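Local coordinates for RegF protein (Neisseria gonorrhoeae, PDB 4HOJ) that binds glutathione and calcium as a glutathione S-transferase homologue of the stringent starvation protein A type, probably with a regulatory role, at residues C18-V21 with L22-G26; P40-L43 with A44-P48; D85-M88 with R89-R93; L94-Y97 with R98-K101. One frame throughout, in Å; residues are numbered along the deposited sequence.

Contact 1 (C18-V21 with L22-G26)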
loop_
_atom_site.group_PDB
_atom_site.type_symbol
_atom_site.label_atom_id
_atom_site.label_comp_id
_atom_site.label_asym_id
_atom_site.label_seq_id
_atom_site.Cartn_x
_atom_site.Cartn_y
_atom_site.Cartn_z
ATOM N N CYS A 18 -14.930 -3.575 -2.073
ATOM C CA CYS A 18 -15.074 -3.215 -3.493
ATOM C C CYS A 18 -16.540 -3.156 -3.898
ATOM O O CYS A 18 -16.948 -2.248 -4.629
ATOM C CB CYS A 18 -14.326 -4.223 -4.357
ATOM S SG CYS A 18 -12.557 -4.325 -3.990
ATOM N N ARG A 19 -17.385 -4.053 -3.392
ATOM C CA ARG A 19 -18.821 -3.987 -3.631
ATOM C C ARG A 19 -19.384 -2.683 -3.104
ATOM O O ARG A 19 -20.192 -2.039 -3.782
ATOM C CB ARG A 19 -19.516 -5.242 -3.040
ATOM C CG ARG A 19 -19.233 -6.502 -3.869
ATOM C CD ARG A 19 -19.972 -7.694 -3.262
ATOM N NE ARG A 19 -19.170 -8.479 -2.323
ATOM C CZ ARG A 19 -19.363 -8.564 -0.999
ATOM N NH1 ARG A 19 -18.701 -9.506 -0.286
ATOM N NH2 ARG A 19 -20.230 -7.794 -0.392
ATOM N N PHE A 20 -18.921 -2.268 -1.923
ATOM C CA PHE A 20 -19.396 -1.013 -1.348
ATOM C C PHE A 20 -19.055 0.175 -2.283
ATOM O O PHE A 20 -19.919 0.996 -2.606
ATOM C CB PHE A 20 -18.783 -0.913 0.039
ATOM C CG PHE A 20 -19.310 0.217 0.904
ATOM C CD1 PHE A 20 -20.385 1.020 0.555
ATOM C CD2 PHE A 20 -18.658 0.443 2.127
ATOM C CE1 PHE A 20 -20.821 2.040 1.440
ATOM C CE2 PHE A 20 -19.066 1.429 3.003
ATOM C CZ PHE A 20 -20.150 2.259 2.656
ATOM N N VAL A 21 -17.799 0.252 -2.755
ATOM C CA VAL A 21 -17.437 1.315 -3.676
ATOM C C VAL A 21 -18.273 1.266 -4.931
ATOM O O VAL A 21 -18.731 2.313 -5.399
ATOM C CB VAL A 21 -15.914 1.301 -4.039
ATOM C CG1 VAL A 21 -15.611 2.363 -5.127
ATOM C CG2 VAL A 21 -15.059 1.583 -2.835
ATOM N N LEU A 22 -18.464 0.088 -5.511
ATOM C CA LEU A 22 -19.192 -0.008 -6.771
ATOM C C LEU A 22 -20.600 0.500 -6.635
ATOM O O LEU A 22 -21.075 1.243 -7.494
ATOM C CB LEU A 22 -19.122 -1.439 -7.324
ATOM C CG LEU A 22 -17.740 -1.800 -7.875
ATOM C CD1 LEU A 22 -17.622 -3.317 -7.968
ATOM C CD2 LEU A 22 -17.523 -1.148 -9.223
ATOM N N TYR A 23 -21.280 0.152 -5.541
ATOM C CA TYR A 23 -22.622 0.671 -5.341
ATOM C C TYR A 23 -22.665 2.145 -4.979
ATOM O O TYR A 23 -23.618 2.833 -5.358
ATOM C CB TYR A 23 -23.372 -0.196 -4.334
ATOM C CG TYR A 23 -23.873 -1.504 -4.933
ATOM C CD1 TYR A 23 -24.948 -1.483 -5.801
ATOM C CD2 TYR A 23 -23.268 -2.718 -4.657
ATOM C CE1 TYR A 23 -25.418 -2.646 -6.351
ATOM C CE2 TYR A 23 -23.737 -3.907 -5.209
ATOM C CZ TYR A 23 -24.809 -3.837 -6.065
ATOM O OH TYR A 23 -25.343 -4.964 -6.660
ATOM N N GLU A 24 -21.602 2.662 -4.344
ATOM C CA GLU A 24 -21.577 4.114 -4.104
ATOM C C GLU A 24 -21.457 4.869 -5.426
ATOM O O GLU A 24 -22.024 5.939 -5.550
ATOM C CB GLU A 24 -20.378 4.521 -3.182
ATOM C CG GLU A 24 -20.536 4.170 -1.697
ATOM C CD GLU A 24 -21.460 5.131 -0.968
ATOM O OE1 GLU A 24 -21.561 6.315 -1.404
ATOM O OE2 GLU A 24 -22.087 4.747 0.017
ATOM N N LYS A 25 -20.699 4.351 -6.401
ATOM C CA LYS A 25 -20.554 5.025 -7.697
ATOM C C LYS A 25 -21.755 4.842 -8.585
ATOM O O LYS A 25 -22.007 5.678 -9.453
ATOM C CB LYS A 25 -19.293 4.508 -8.400
ATOM C CG LYS A 25 -17.997 4.791 -7.647
ATOM C CD LYS A 25 -17.702 6.297 -7.617
ATOM C CE LYS A 25 -16.250 6.520 -7.117
ATOM N NZ LYS A 25 -15.759 7.927 -7.352
ATOM N N GLY A 26 -22.473 3.735 -8.421
ATOM C CA GLY A 26 -23.721 3.584 -9.148
ATOM C C GLY A 26 -23.632 3.261 -10.631
ATOM O O GLY A 26 -24.645 3.365 -11.313
#

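Contact 2 (P40-L43 with A44-P48)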
loop_
_atom_site.group_PDB
_atom_site.type_symbol
_atom_site.label_atom_id
_atom_site.label_comp_id
_atom_site.label_asym_id
_atom_site.label_seq_id
_atom_site.Cartn_x
_atom_site.Cartn_y
_atom_site.Cartn_z
ATOM N N PRO A 40 -11.767 -21.238 -9.158
ATOM C CA PRO A 40 -11.435 -21.632 -10.531
ATOM C C PRO A 40 -9.952 -21.403 -10.823
ATOM O O PRO A 40 -9.346 -20.503 -10.233
ATOM C CB PRO A 40 -12.280 -20.691 -11.390
ATOM C CG PRO A 40 -12.392 -19.431 -10.531
ATOM C CD PRO A 40 -12.467 -19.944 -9.084
ATOM N N GLU A 41 -9.395 -22.205 -11.735
ATOM C CA GLU A 41 -7.986 -22.043 -12.086
ATOM C C GLU A 41 -7.665 -20.653 -12.629
ATOM O O GLU A 41 -6.552 -20.160 -12.457
ATOM C CB GLU A 41 -7.550 -23.134 -13.061
ATOM C CG GLU A 41 -7.422 -24.464 -12.386
ATOM C CD GLU A 41 -7.097 -25.570 -13.371
ATOM O OE1 GLU A 41 -6.918 -25.315 -14.593
ATOM O OE2 GLU A 41 -7.033 -26.731 -12.937
ATOM N N ASP A 42 -8.637 -19.989 -13.237
ATOM C CA ASP A 42 -8.317 -18.697 -13.809
ATOM C C ASP A 42 -8.099 -17.639 -12.746
ATOM O O ASP A 42 -7.491 -16.603 -13.034
ATOM C CB ASP A 42 -9.283 -18.247 -14.901
ATOM C CG ASP A 42 -10.583 -17.805 -14.395
ATOM O OD1 ASP A 42 -11.234 -17.006 -15.121
ATOM O OD2 ASP A 42 -10.967 -18.227 -13.284
ATOM N N LEU A 43 -8.576 -17.838 -11.507
ATOM C CA LEU A 43 -8.262 -16.929 -10.414
ATOM C C LEU A 43 -6.746 -16.747 -10.238
ATOM O O LEU A 43 -6.278 -15.606 -10.065
ATOM C CB LEU A 43 -8.919 -17.346 -9.095
ATOM C CG LEU A 43 -8.858 -16.260 -8.026
ATOM C CD1 LEU A 43 -9.693 -14.972 -8.351
ATOM C CD2 LEU A 43 -9.299 -16.772 -6.651
ATOM N N ALA A 44 -5.981 -17.824 -10.278
ATOM C CA ALA A 44 -4.538 -17.685 -10.118
ATOM C C ALA A 44 -3.853 -17.070 -11.345
ATOM O O ALA A 44 -2.754 -16.543 -11.222
ATOM C CB ALA A 44 -3.928 -19.017 -9.757
ATOM N N VAL A 45 -4.472 -17.123 -12.518
ATOM C CA VAL A 45 -3.901 -16.464 -13.688
ATOM C C VAL A 45 -4.095 -14.951 -13.534
ATOM O O VAL A 45 -3.200 -14.157 -13.868
ATOM C CB VAL A 45 -4.598 -16.966 -14.954
ATOM C CG1 VAL A 45 -4.061 -16.229 -16.193
ATOM C CG2 VAL A 45 -4.349 -18.472 -15.127
ATOM N N MET A 46 -5.246 -14.533 -13.019
ATOM C CA MET A 46 -5.543 -13.107 -12.816
ATOM C C MET A 46 -4.773 -12.534 -11.632
ATOM O O MET A 46 -4.435 -11.347 -11.602
ATOM C CB MET A 46 -7.060 -12.904 -12.572
ATOM C CG MET A 46 -7.917 -13.087 -13.828
ATOM S SD MET A 46 -9.649 -12.775 -13.572
ATOM C CE MET A 46 -10.050 -14.101 -12.443
ATOM N N ASN A 47 -4.550 -13.333 -10.610
ATOM C CA ASN A 47 -4.015 -12.847 -9.361
ATOM C C ASN A 47 -3.006 -13.890 -8.891
ATOM O O ASN A 47 -3.389 -14.978 -8.490
ATOM C CB ASN A 47 -5.147 -12.697 -8.320
ATOM C CG ASN A 47 -4.626 -12.223 -6.963
ATOM O OD1 ASN A 47 -3.396 -12.040 -6.779
ATOM N ND2 ASN A 47 -5.505 -12.048 -6.006
ATOM N N PRO A 48 -1.705 -13.572 -8.871
ATOM C CA PRO A 48 -0.757 -14.621 -8.453
ATOM C C PRO A 48 -0.907 -15.044 -7.003
ATOM O O PRO A 48 -0.467 -16.146 -6.639
ATOM C CB PRO A 48 0.623 -13.965 -8.671
ATOM C CG PRO A 48 0.364 -12.557 -8.532
ATOM C CD PRO A 48 -1.013 -12.302 -9.171
HETATM O O HOH W 1 -6.918 -20.548 -9.047
#

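Contact 3 (D85-M88 with R89-R93)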
loop_
_atom_site.group_PDB
_atom_site.type_symbol
_atom_site.label_atom_id
_atom_site.label_comp_id
_atom_site.label_asym_id
_atom_site.label_seq_id
_atom_site.Cartn_x
_atom_site.Cartn_y
_atom_site.Cartn_z
ATOM N N ASP A 85 -7.733 17.709 -1.382
ATOM C CA ASP A 85 -6.557 18.380 -0.852
ATOM C C ASP A 85 -5.408 17.361 -0.728
ATOM O O ASP A 85 -5.579 16.353 -0.048
ATOM C CB ASP A 85 -6.908 18.949 0.512
ATOM C CG ASP A 85 -5.702 19.455 1.256
ATOM O OD1 ASP A 85 -4.805 20.059 0.625
ATOM O OD2 ASP A 85 -5.668 19.247 2.482
ATOM N N PRO A 86 -4.257 17.617 -1.374
ATOM C CA PRO A 86 -3.166 16.630 -1.242
ATOM C C PRO A 86 -2.816 16.299 0.202
ATOM O O PRO A 86 -2.428 15.150 0.509
ATOM C CB PRO A 86 -1.989 17.305 -1.940
ATOM C CG PRO A 86 -2.650 18.240 -2.920
ATOM C CD PRO A 86 -3.904 18.718 -2.291
ATOM N N VAL A 87 -3.002 17.232 1.118
ATOM C CA VAL A 87 -2.701 16.971 2.529
ATOM C C VAL A 87 -3.646 15.931 3.122
ATOM O O VAL A 87 -3.211 14.939 3.730
ATOM C CB VAL A 87 -2.712 18.300 3.354
ATOM C CG1 VAL A 87 -2.622 17.998 4.835
ATOM C CG2 VAL A 87 -1.578 19.200 2.906
ATOM N N MET A 88 -4.949 16.134 2.952
ATOM C CA MET A 88 -5.895 15.172 3.449
ATOM C C MET A 88 -5.789 13.832 2.733
ATOM O O MET A 88 -5.994 12.779 3.366
ATOM C CB MET A 88 -7.329 15.712 3.432
ATOM C CG MET A 88 -8.296 14.879 4.345
ATOM S SD MET A 88 -7.846 14.710 6.120
ATOM C CE MET A 88 -6.988 16.265 6.403
ATOM N N ARG A 89 -5.423 13.851 1.450
ATOM C CA ARG A 89 -5.263 12.594 0.723
ATOM C C ARG A 89 -4.090 11.851 1.259
ATOM O O ARG A 89 -4.157 10.636 1.392
ATOM C CB ARG A 89 -5.068 12.841 -0.767
ATOM C CG ARG A 89 -6.374 13.365 -1.397
ATOM C CD ARG A 89 -6.130 14.163 -2.675
ATOM N NE ARG A 89 -5.606 13.319 -3.728
ATOM C CZ ARG A 89 -6.319 12.452 -4.444
ATOM N NH1 ARG A 89 -7.631 12.375 -4.252
ATOM N NH2 ARG A 89 -5.735 11.674 -5.370
ATOM N N GLY A 90 -3.002 12.541 1.578
ATOM C CA GLY A 90 -1.840 11.850 2.135
ATOM C C GLY A 90 -2.114 11.302 3.494
ATOM O O GLY A 90 -1.778 10.134 3.778
ATOM N N ARG A 91 -2.755 12.098 4.352
ATOM C CA ARG A 91 -3.124 11.606 5.663
ATOM C C ARG A 91 -4.015 10.367 5.510
ATOM O O ARG A 91 -3.855 9.393 6.250
ATOM C CB ARG A 91 -3.894 12.664 6.478
ATOM C CG ARG A 91 -3.010 13.709 7.040
ATOM C CD ARG A 91 -3.737 14.544 8.128
ATOM N NE ARG A 91 -2.849 15.566 8.665
ATOM C CZ ARG A 91 -3.066 16.863 8.530
ATOM N NH1 ARG A 91 -4.163 17.268 7.896
ATOM N NH2 ARG A 91 -2.215 17.743 9.044
ATOM N N GLY A 92 -4.993 10.400 4.595
ATOM C CA GLY A 92 -5.888 9.266 4.416
ATOM C C GLY A 92 -5.188 8.050 3.897
ATOM O O GLY A 92 -5.452 6.956 4.364
ATOM N N ARG A 93 -4.278 8.222 2.939
ATOM C CA ARG A 93 -3.533 7.051 2.455
ATOM C C ARG A 93 -2.728 6.443 3.567
ATOM O O ARG A 93 -2.563 5.218 3.631
ATOM C CB ARG A 93 -2.620 7.446 1.310
ATOM C CG ARG A 93 -3.391 7.662 0.078
ATOM C CD ARG A 93 -2.335 7.807 -0.985
ATOM N NE ARG A 93 -2.882 8.327 -2.198
ATOM C CZ ARG A 93 -2.680 9.551 -2.674
ATOM N NH1 ARG A 93 -1.893 10.470 -2.052
ATOM N NH2 ARG A 93 -3.334 9.829 -3.786
HETATM O O HOH W 2 -1.353 13.468 -1.498
#

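Contact 4 (L94-Y97 with R98-K101)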
loop_
_atom_site.group_PDB
_atom_site.type_symbol
_atom_site.label_atom_id
_atom_site.label_comp_id
_atom_site.label_asym_id
_atom_site.label_seq_id
_atom_site.Cartn_x
_atom_site.Cartn_y
_atom_site.Cartn_z
ATOM N N LEU A 94 -2.190 7.249 4.480
ATOM C CA LEU A 94 -1.437 6.680 5.593
ATOM C C LEU A 94 -2.341 5.967 6.569
ATOM O O LEU A 94 -1.941 4.906 7.072
ATOM C CB LEU A 94 -0.596 7.810 6.254
ATOM C CG LEU A 94 0.341 7.297 7.352
ATOM C CD1 LEU A 94 1.360 6.242 6.813
ATOM C CD2 LEU A 94 1.062 8.509 7.995
ATOM N N VAL A 95 -3.535 6.521 6.823
ATOM C CA VAL A 95 -4.510 5.809 7.654
ATOM C C VAL A 95 -4.861 4.442 7.023
ATOM O O VAL A 95 -4.807 3.392 7.706
ATOM C CB VAL A 95 -5.775 6.624 7.901
ATOM C CG1 VAL A 95 -6.857 5.727 8.543
ATOM C CG2 VAL A 95 -5.448 7.768 8.804
ATOM N N LEU A 96 -5.039 4.390 5.715
ATOM C CA LEU A 96 -5.321 3.114 5.022
ATOM C C LEU A 96 -4.191 2.149 5.227
ATOM O O LEU A 96 -4.380 0.955 5.480
ATOM C CB LEU A 96 -5.563 3.318 3.525
ATOM C CG LEU A 96 -6.837 3.911 2.973
ATOM C CD1 LEU A 96 -6.784 4.201 1.465
ATOM C CD2 LEU A 96 -7.974 2.885 3.188
ATOM N N TYR A 97 -2.936 2.606 5.057
ATOM C CA TYR A 97 -1.782 1.741 5.202
ATOM C C TYR A 97 -1.729 1.212 6.634
ATOM O O TYR A 97 -1.508 -0.000 6.846
ATOM C CB TYR A 97 -0.493 2.560 4.855
ATOM C CG TYR A 97 0.762 1.735 5.127
ATOM C CD1 TYR A 97 1.246 0.818 4.197
ATOM C CD2 TYR A 97 1.447 1.870 6.290
ATOM C CE1 TYR A 97 2.374 0.014 4.457
ATOM C CE2 TYR A 97 2.600 1.093 6.555
ATOM C CZ TYR A 97 3.023 0.139 5.654
ATOM O OH TYR A 97 4.098 -0.668 5.903
ATOM N N ARG A 98 -1.895 2.082 7.634
ATOM C CA ARG A 98 -1.852 1.585 8.998
ATOM C C ARG A 98 -2.996 0.622 9.304
ATOM O O ARG A 98 -2.781 -0.328 10.064
ATOM C CB ARG A 98 -1.837 2.741 9.975
ATOM C CG ARG A 98 -0.467 3.478 9.870
ATOM C CD ARG A 98 -0.132 4.360 11.038
ATOM N NE ARG A 98 -0.242 3.635 12.288
ATOM C CZ ARG A 98 -0.425 4.225 13.455
ATOM N NH1 ARG A 98 -0.414 5.568 13.519
ATOM N NH2 ARG A 98 -0.568 3.471 14.544
ATOM N N MET A 99 -4.200 0.836 8.769
ATOM C CA MET A 99 -5.266 -0.163 8.962
ATOM C C MET A 99 -4.893 -1.491 8.342
ATOM O O MET A 99 -5.158 -2.548 8.915
ATOM C CB MET A 99 -6.588 0.317 8.396
ATOM C CG MET A 99 -7.148 1.542 9.107
ATOM S SD MET A 99 -8.898 1.738 8.782
ATOM C CE MET A 99 -8.840 2.184 7.047
ATOM N N GLU A 100 -4.233 -1.512 7.184
ATOM C CA GLU A 100 -3.850 -2.761 6.566
ATOM C C GLU A 100 -2.876 -3.476 7.408
ATOM O O GLU A 100 -2.932 -4.707 7.562
ATOM C CB GLU A 100 -3.285 -2.633 5.119
ATOM C CG GLU A 100 -4.249 -2.477 3.908
ATOM C CD GLU A 100 -5.661 -3.217 3.913
ATOM O OE1 GLU A 100 -6.013 -4.081 3.061
ATOM O OE2 GLU A 100 -6.370 -2.831 4.752
ATOM N N LYS A 101 -1.921 -2.740 7.991
ATOM C CA LYS A 101 -0.827 -3.377 8.729
ATOM C C LYS A 101 -1.185 -3.748 10.184
ATOM O O LYS A 101 -0.572 -4.641 10.749
ATOM C CB LYS A 101 0.377 -2.415 8.737
ATOM C CG LYS A 101 1.566 -2.856 9.568
ATOM C CD LYS A 101 2.805 -2.045 9.209
ATOM C CE LYS A 101 3.948 -2.428 10.114
ATOM N NZ LYS A 101 5.255 -1.833 9.729
HETATM O O HOH W 3 -6.948 -0.265 4.750
HETATM O O HOH W 4 5.548 0.145 7.952
#

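Contact 1 (C18-V21 with L22-G26)
Glu-24 lies alongside Phe-20 one helical turn further on, both side chains running the same way off the helix. At its base, CB of Glu-24 rests 3.5 Å from Val-21 O. CG then packs beside Phe-20 O and comes 3.8 Å from Phe-20 CE1. A bend at chi2 (-77°) swings the carboxylate toward the neighbouring ring, where OE2 approaches Phe-20 CE1 obliquely at 3.3 Å, the carboxylate plane turned 67° from the ring plane. The same OE2 makes a salt bridge to Arg-187, which helps to hold the carboxylate beside the ring, while Phe-20 itself meets Phe-190 edge-to-face.

The backbone supplies the frame for this pair. Glu-24 N donates to Phe-20 O (2.9 Å), and Lys-25 N donates to Val-21 O (3.0 Å), as do Leu-22 N and Tyr-23 N to the carbonyls of Cys-18 and Arg-19. Tyr-23 sets its ring edge against the last of these, with CD2 3.3 Å from Arg-19 O. On another flank, CG1 of Val-21 touches CG of Lys-25 at 4.2 Å, while the lysine bends away at chi2 and its ammonium group reaches Asp-73 and the carbonyls of Phe-76 and Pro-79. Gly-26, with positive phi, then breaks the helical path. These are the i to i+3 and i to i+4 contacts of an alpha-helix, here the crossover helix 13-25 of the beta-alpha-beta unit that links strands 5-8 and 30-33 in the thioredoxin-like domain of a glutathione S-transferase.

Contact 2 (P40-L43 with A44-P48)
The short helix 41-46 of the thioredoxin-like domain spans less than two turns, and Met-46 folds back along it onto Asp-42 and Leu-43. CG of Met-46 leaves the backbone anti to the carbonyl carbon, and the bend at chi3 (-65°) returns the methyl group to the preceding turn. There CE lies 3.6 Å from Asp-42 O and 4.2 Å from Leu-43 CD1, the Leu-43 and Met-46 side chains crossing at about a right angle. Asp-42 runs beside the methionine.

Met-46 N donates to Asp-42 O at 3.1 Å, and Val-45 N makes a weak bond to the same oxygen. At the C-terminal end Asn-47 N reaches Leu-43 O (2.9 Å), although Asn-47 has already turned out of the helix. At the other end a water takes the N-H of Ala-44 at 3.1 Å and donates to Pro-40 O, bridging a first turn otherwise held by Leu-43 N to Pro-40 O and, weakly, Ala-44 N to Glu-41 O. The Asn-47 amide is gripped by the chain that follows, OD1 accepting from Tyr-49 N and ND2 donating to Gln-51 O, a glutathione-binding residue. Leu-43 and Met-46 both face Val-54 of strand 54-57, and Met-46 also meets Val-61 of strand 60-63.

Contact 3 (D85-M88 with R89-R93)
Arg-89 folds its aliphatic part over the carbonyl of Asp-85, with CB, CG and CD all close to that oxygen and CG nearest at 3.4 Å. Its backbone N donates to the same Asp-85 O (2.9 Å). Beyond CD the chain bends at chi3 (66°), carrying the guanidinium to Pro-83 O and, across the dimer interface, to a salt bridge with Glu-74 of the second subunit.

Gly-90 follows, its N bonded to Pro-86 O. This is the first turn of helix 86-102, opened by Asp-85 at the N-cap: the carboxylate takes Met-88 N on OD2 at 3.2 Å, from above its plane, and Val-87 N on OD1 in a weaker bond. Pro-86, at the first position of the helix, brings no N-H to be capped.

Arg-91 donates from N to Val-87 O, nearly straight at 172°, and extends its chain from CG to NE alongside Val-87. Val-87 CG1 lies over one face of the guanidinium, 3.5 Å from NH1, while Met-88 CE comes in at the edge and in its plane, 3.3 Å from NH1. Two bends, at chi2 and chi3, swing that methyl round to the arginine. Arg-91 NH2 makes a salt bridge to Asp-59 of the second subunit. Gly-92 N continues the helical series to Met-88 O. Last comes Arg-93, whose NH1 is weakly linked through a water to Pro-86 O, while NH2 pairs with Glu-74 of the second subunit.

Contact 4 (L94-Y97 with R98-K101)
With CG anti to the backbone N in both residues (chi1 174° in Tyr-97, 175° in Lys-101), the tyrosine and lysine side chains run side by side off the same flank of the helix. The lysine is extended to its tip, which lets CD lie 3.8 Å from Tyr-97 OH and 4.1 Å from Tyr-97 CE2. The hydroxyl and the ammonium are joined through one water, 2.6 Å from Tyr-97 OH and 2.7 Å from Lys-101 NZ; it sits at the ring edge, in the ring plane, and accepts from the lysine. Tyr-49 of the second subunit adds a cation-pi contact to Lys-101.

Helix 86-102, to which these residues belong, is the first helix of the all-helical C-terminal domain of the glutathione S-transferase fold, and one of its faces looks onto the glutathione pocket. There Glu-100 bends at chi2 to touch glutathione. A second water donates to Leu-96 O and, at 2.6 Å, to Glu-100 OE2, an oxygen that also makes a salt bridge to Arg-17.

On the inward side Met-99 curls back at chi3, setting CE 4.0 Å from Leu-96 CD2, while its CG meets Val-95 CG1 at 4.2 Å. All three side chains pack against Ile-152 of helix 151-161. Met-99 N donates to Val-95 O (2.8 Å), one of four consecutive i to i+4 bonds.

How the contacts relate
The four contacts follow one another along the chain without overlap. Contacts 1 and 2 belong to the thioredoxin-like domain, on helices 13-25 and 41-46, with centres 23 Å apart. Contacts 3 and 4 share helix 86-102, their segments adjoining and their centres 13 Å apart. Contacts 2 and 3 are the most widely separated, at 33 Å between centres. Contacts 1 and 4 come within about 9 Å at their nearest atoms; contact 4 contributes Glu-100 to the glutathione pocket, and the side chain of Cys-18 lies about 6 Å from a bound glutathione. Helix 86-102 also faces the second subunit, where Arg-98 meets Pro-48 of that subunit's contact 2, so one helix serves both interface and pocket.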